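Local coordinates for protein AlkZ (PDB 5UUJ) that belongs to the AlkZ-like DNA glycosylase family of the helix-turn-helix clan, at residues F245-T253 against A262-E270. Residues are numbered along the deposited sequence; the frame is centred on the assembly and turned at random.
Sequences FGDMGDELT and AFVLTEHAE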
ATOM      1  N   PHE A 245      13.222  16.372  -1.650  1.00 21.26           N
ATOM      2  CA  PHE A 245      12.151  17.285  -2.018  1.00 20.90           C
ATOM      3  C   PHE A 245      12.705  18.585  -2.590  1.00 22.02           C
ATOM      4  O   PHE A 245      12.149  19.139  -3.537  1.00 22.25           O
ATOM      5  CB  PHE A 245      11.259  17.574  -0.810  1.00 20.13           C
ATOM      6  CG  PHE A 245      10.239  16.503  -0.549  1.00 19.11           C
ATOM      7  CD1 PHE A 245      10.622  15.270  -0.051  1.00 19.00           C
ATOM      8  CD2 PHE A 245       8.897  16.730  -0.804  1.00 18.45           C
ATOM      9  CE1 PHE A 245       9.687  14.283   0.186  1.00 18.32           C
ATOM     10  CE2 PHE A 245       7.955  15.743  -0.566  1.00 17.69           C
ATOM     11  CZ  PHE A 245       8.353  14.519  -0.075  1.00 17.66           C
ATOM     12  N   GLY A 246      13.809  19.058  -2.021  1.00 22.89           N
ATOM     13  CA  GLY A 246      14.402  20.312  -2.440  1.00 24.22           C
ATOM     14  C   GLY A 246      14.958  20.263  -3.848  1.00 25.27           C
ATOM     15  O   GLY A 246      14.817  21.217  -4.610  1.00 26.19           O
ATOM     16  N   ASP A 247      15.588  19.146  -4.196  1.00 25.34           N
ATOM     17  CA  ASP A 247      16.217  18.997  -5.504  1.00 27.80           C
ATOM     18  C   ASP A 247      15.192  18.903  -6.629  1.00 29.11           C
ATOM     19  O   ASP A 247      15.530  19.070  -7.798  1.00 30.67           O
ATOM     20  CB  ASP A 247      17.116  17.759  -5.529  1.00 28.01           C
ATOM     21  CG  ASP A 247      18.364  17.923  -4.681  1.00 29.55           C
ATOM     22  OD1 ASP A 247      18.681  19.063  -4.287  1.00 29.31           O
ATOM     23  OD2 ASP A 247      19.035  16.904  -4.414  1.00 33.98           O
HETATM   24  N   MSE A 248      13.939  18.633  -6.283  1.00 29.05           N
HETATM   25  CA  MSE A 248      12.891  18.586  -7.290  1.00 30.22           C
HETATM   26  C   MSE A 248      12.537  20.002  -7.744  1.00 27.55           C
HETATM   27  O   MSE A 248      12.102  20.200  -8.875  1.00 27.66           O
HETATM   28  CB  MSE A 248      11.659  17.857  -6.756  1.00 26.63           C
HETATM   29  CG  MSE A 248      11.884  16.367  -6.548  1.00 29.93           C
HETATM   30 SE   MSE A 248      10.329  15.434  -5.832  1.00 26.50          SE
HETATM   31  CE  MSE A 248       9.205  15.444  -7.425  1.00 32.28           C
ATOM     32  N   GLY A 249      12.744  20.983  -6.869  1.00 25.75           N
ATOM     33  CA  GLY A 249      12.538  22.378  -7.222  1.00 26.88           C
ATOM     34  C   GLY A 249      11.109  22.703  -7.608  1.00 26.30           C
ATOM     35  O   GLY A 249      10.169  22.314  -6.918  1.00 24.79           O
ATOM     36  N   ASP A 250      10.943  23.408  -8.724  1.00 30.26           N
ATOM     37  CA  ASP A 250       9.623  23.873  -9.141  1.00 35.37           C
ATOM     38  C   ASP A 250       8.785  22.762  -9.779  1.00 32.71           C
ATOM     39  O   ASP A 250       7.722  23.027 -10.340  1.00 30.59           O
ATOM     40  CB  ASP A 250       9.753  25.065 -10.105  1.00 37.47           C
ATOM     41  CG  ASP A 250      10.673  24.785 -11.280  1.00 44.32           C
ATOM     42  OD1 ASP A 250      10.839  23.605 -11.652  1.00 46.50           O
ATOM     43  OD2 ASP A 250      11.232  25.758 -11.834  1.00 48.41           O
ATOM     44  N   GLU A 251       9.260  21.522  -9.696  1.00 31.21           N
ATOM     45  CA  GLU A 251       8.420  20.366 -10.005  1.00 32.59           C
ATOM     46  C   GLU A 251       7.339  20.227  -8.936  1.00 30.23           C
ATOM     47  O   GLU A 251       6.324  19.561  -9.146  1.00 27.01           O
ATOM     48  CB  GLU A 251       9.247  19.080 -10.087  1.00 33.96           C
ATOM     49  CG  GLU A 251       9.472  18.560 -11.492  1.00 41.72           C
ATOM     50  CD  GLU A 251      10.677  17.641 -11.575  1.00 45.39           C
ATOM     51  OE1 GLU A 251      10.918  16.892 -10.604  1.00 44.65           O
ATOM     52  OE2 GLU A 251      11.387  17.674 -12.602  1.00 49.30           O
ATOM     53  N   LEU A 252       7.579  20.849  -7.783  1.00 22.62           N
ATOM     54  CA  LEU A 252       6.611  20.881  -6.691  1.00 21.34           C
ATOM     55  C   LEU A 252       6.041  22.284  -6.527  1.00 21.91           C
ATOM     56  O   LEU A 252       6.708  23.270  -6.830  1.00 23.26           O
ATOM     57  CB  LEU A 252       7.251  20.438  -5.371  1.00 20.68           C
ATOM     58  CG  LEU A 252       7.915  19.063  -5.320  1.00 20.28           C
ATOM     59  CD1 LEU A 252       8.490  18.814  -3.933  1.00 19.86           C
ATOM     60  CD2 LEU A 252       6.934  17.968  -5.693  1.00 19.43           C
ATOM     61  N   THR A 253       4.809  22.353  -6.034  1.00 21.05           N
ATOM     62  CA  THR A 253       4.163  23.615  -5.702  1.00 21.60           C
ATOM     63  C   THR A 253       3.685  23.543  -4.262  1.00 20.71           C
ATOM     64  O   THR A 253       3.156  22.517  -3.831  1.00 19.52           O
ATOM     65  CB  THR A 253       2.969  23.915  -6.644  1.00 21.83           C
ATOM     66  OG1 THR A 253       3.454  24.182  -7.965  1.00 23.11           O
ATOM     67  CG2 THR A 253       2.167  25.117  -6.157  1.00 22.36           C
ATOM     68  N   ALA A 262       1.652  22.290   2.367  1.00 18.66           N
ATOM     69  CA  ALA A 262       1.948  20.975   1.815  1.00 17.73           C
ATOM     70  C   ALA A 262       2.414  21.098   0.369  1.00 17.75           C
ATOM     71  O   ALA A 262       2.252  22.146  -0.252  1.00 20.05           O
ATOM     72  CB  ALA A 262       0.727  20.078   1.903  1.00 16.99           C
ATOM     73  N   PHE A 263       2.988  20.020  -0.156  1.00 23.31           N
ATOM     74  CA  PHE A 263       3.493  20.001  -1.525  1.00 22.66           C
ATOM     75  C   PHE A 263       2.562  19.239  -2.461  1.00 19.02           C
ATOM     76  O   PHE A 263       2.114  18.137  -2.145  1.00 17.36           O
ATOM     77  CB  PHE A 263       4.888  19.367  -1.579  1.00 19.15           C
ATOM     78  CG  PHE A 263       5.944  20.146  -0.845  1.00 24.27           C
ATOM     79  CD1 PHE A 263       6.359  21.385  -1.307  1.00 24.62           C
ATOM     80  CD2 PHE A 263       6.536  19.627   0.295  1.00 21.01           C
ATOM     81  CE1 PHE A 263       7.336  22.098  -0.639  1.00 26.11           C
ATOM     82  CE2 PHE A 263       7.516  20.336   0.968  1.00 28.23           C
ATOM     83  CZ  PHE A 263       7.915  21.572   0.502  1.00 29.01           C
ATOM     84  N   VAL A 264       2.278  19.833  -3.614  1.00 20.34           N
ATOM     85  CA  VAL A 264       1.601  19.134  -4.701  1.00 20.30           C
ATOM     86  C   VAL A 264       2.492  19.219  -5.938  1.00 18.07           C
ATOM     87  O   VAL A 264       3.297  20.140  -6.056  1.00 18.98           O
ATOM     88  CB  VAL A 264       0.203  19.735  -4.996  1.00 19.91           C
ATOM     89  CG1 VAL A 264       0.314  21.097  -5.690  1.00 18.28           C
ATOM     90  CG2 VAL A 264      -0.622  18.774  -5.838  1.00 24.66           C
ATOM     91  N   LEU A 265       2.374  18.253  -6.844  1.00 18.08           N
ATOM     92  CA  LEU A 265       3.082  18.348  -8.118  1.00 19.19           C
ATOM     93  C   LEU A 265       2.566  19.557  -8.888  1.00 20.08           C
ATOM     94  O   LEU A 265       1.357  19.774  -8.983  1.00 19.78           O
ATOM     95  CB  LEU A 265       2.912  17.076  -8.953  1.00 19.26           C
ATOM     96  CG  LEU A 265       3.549  15.802  -8.393  1.00 19.25           C
ATOM     97  CD1 LEU A 265       3.136  14.597  -9.221  1.00 19.06           C
ATOM     98  CD2 LEU A 265       5.067  15.922  -8.353  1.00 19.51           C
ATOM     99  N   THR A 266       3.488  20.343  -9.431  1.00 21.34           N
ATOM    100  CA  THR A 266       3.129  21.547 -10.168  1.00 22.56           C
ATOM    101  C   THR A 266       2.237  21.211 -11.362  1.00 23.00           C
ATOM    102  O   THR A 266       1.358  21.991 -11.726  1.00 23.50           O
ATOM    103  CB  THR A 266       4.386  22.294 -10.650  1.00 24.17           C
ATOM    104  OG1 THR A 266       5.204  22.619  -9.518  1.00 23.87           O
ATOM    105  CG2 THR A 266       4.018  23.579 -11.399  1.00 25.73           C
ATOM    106  N   GLU A 267       2.451  20.042 -11.958  1.00 22.97           N
ATOM    107  CA  GLU A 267       1.654  19.618 -13.106  1.00 23.73           C
ATOM    108  C   GLU A 267       0.190  19.356 -12.731  1.00 22.44           C
ATOM    109  O   GLU A 267      -0.656  19.207 -13.606  1.00 22.98           O
ATOM    110  CB  GLU A 267       2.261  18.363 -13.744  1.00 23.99           C
ATOM    111  CG  GLU A 267       2.333  17.155 -12.817  1.00 24.01           C
ATOM    112  CD  GLU A 267       2.786  15.890 -13.532  1.00 29.35           C
ATOM    113  OE1 GLU A 267       3.687  15.199 -13.010  1.00 33.35           O
ATOM    114  OE2 GLU A 267       2.236  15.579 -14.612  1.00 32.84           O
ATOM    115  N   HIS A 268      -0.100  19.308 -11.433  1.00 21.04           N
ATOM    116  CA  HIS A 268      -1.455  19.056 -10.943  1.00 20.05           C
ATOM    117  C   HIS A 268      -2.060  20.265 -10.227  1.00 19.90           C
ATOM    118  O   HIS A 268      -3.197  20.207  -9.757  1.00 19.25           O
ATOM    119  CB  HIS A 268      -1.457  17.855  -9.992  1.00 18.79           C
ATOM    120  CG  HIS A 268      -1.110  16.558 -10.651  1.00 19.03           C
ATOM    121  ND1 HIS A 268      -0.460  15.540  -9.991  1.00 18.48           N
ATOM    122  CD2 HIS A 268      -1.329  16.114 -11.912  1.00 19.98           C
ATOM    123  CE1 HIS A 268      -0.290  14.522 -10.817  1.00 19.09           C
ATOM    124  NE2 HIS A 268      -0.809  14.845 -11.987  1.00 20.01           N
ATOM    125  N   ALA A 269      -1.304  21.356 -10.143  1.00 20.70           N
ATOM    126  CA  ALA A 269      -1.724  22.529  -9.383  1.00 20.83           C
ATOM    127  C   ALA A 269      -3.014  23.150  -9.929  1.00 21.38           C
ATOM    128  O   ALA A 269      -3.971  23.355  -9.184  1.00 20.82           O
ATOM    129  CB  ALA A 269      -0.611  23.567  -9.369  1.00 21.97           C
ATOM    130  N   GLU A 270      -3.034  23.443 -11.227  1.00 28.78           N
ATOM    131  CA  GLU A 270      -4.195  24.068 -11.861  1.00 33.06           C
ATOM    132  C   GLU A 270      -5.422  23.167 -11.794  1.00 26.72           C
ATOM    133  O   GLU A 270      -6.535  23.628 -11.547  1.00 25.80           O
ATOM    134  CB  GLU A 270      -3.883  24.410 -13.319  1.00 29.33           C
ATOM    135  CG  GLU A 270      -2.846  25.507 -13.485  1.00 40.76           C
ATOM    136  CD  GLU A 270      -3.337  26.854 -12.985  1.00 46.18           C
ATOM    137  OE1 GLU A 270      -4.506  27.203 -13.257  1.00 50.51           O
ATOM    138  OE2 GLU A 270      -2.555  27.562 -12.315  1.00 48.09           O
TER
HETATM  139  O   HOH W   1       5.275  18.415 -11.468  1.00 17.18           O
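Leu252 CD1 lies over one face of the Phe263 ring, 4.2 Å from Phe263 CG, and the carbonyl oxygen of Thr253 is at the ring's edge, near its plane. The Phe245 ring meets it obliquely, with the planes at 41° and CD2 of Phe245 3.9 Å from CD2 of Phe263. The motif is a beta hairpin, strands 252-257 and 260-265, with the end of helix 238-248 leading into its first strand. Gly249 is the first residue to leave helical backbone angles, with positive phi, and a short 3-10 segment follows. The strands pair antiparallel. Thr253 and Val264 form a hydrogen-bonded pair: Thr253 N gives a 2.7 Å bond to Val264 O, and Val264 N returns one to Thr253 O. Leu252 and Leu265 are the next, non-hydrogen-bonded pair; their CD2 methyls still approach to 3.8 Å. Phe245 and Met248 rest on Ile212 of helix 204-219, and Leu252 on Leu216, so helix 238-248 and the first hairpin strand both pack on helix 204-219. Beyond the last pair, Thr266 N continues the link with a nearly straight bond to Glu251 O, 3.0 Å long, from above the carbonyl plane. A water also donates to Glu251 O and accepts from Glu267 N, so two donors hold that oxygen. The Thr253 and Thr266 side chains cross at about a right angle. With OG1 anti to its own carbonyl carbon (chi1 -58°), Thr266 turns its hydroxyl toward residues 250-253. Thr266 OG1 receives a bond from Thr253 OG1 at 2.8 Å and donates to Asp250 O at 2.7 Å, 48° out of that carbonyl's plane.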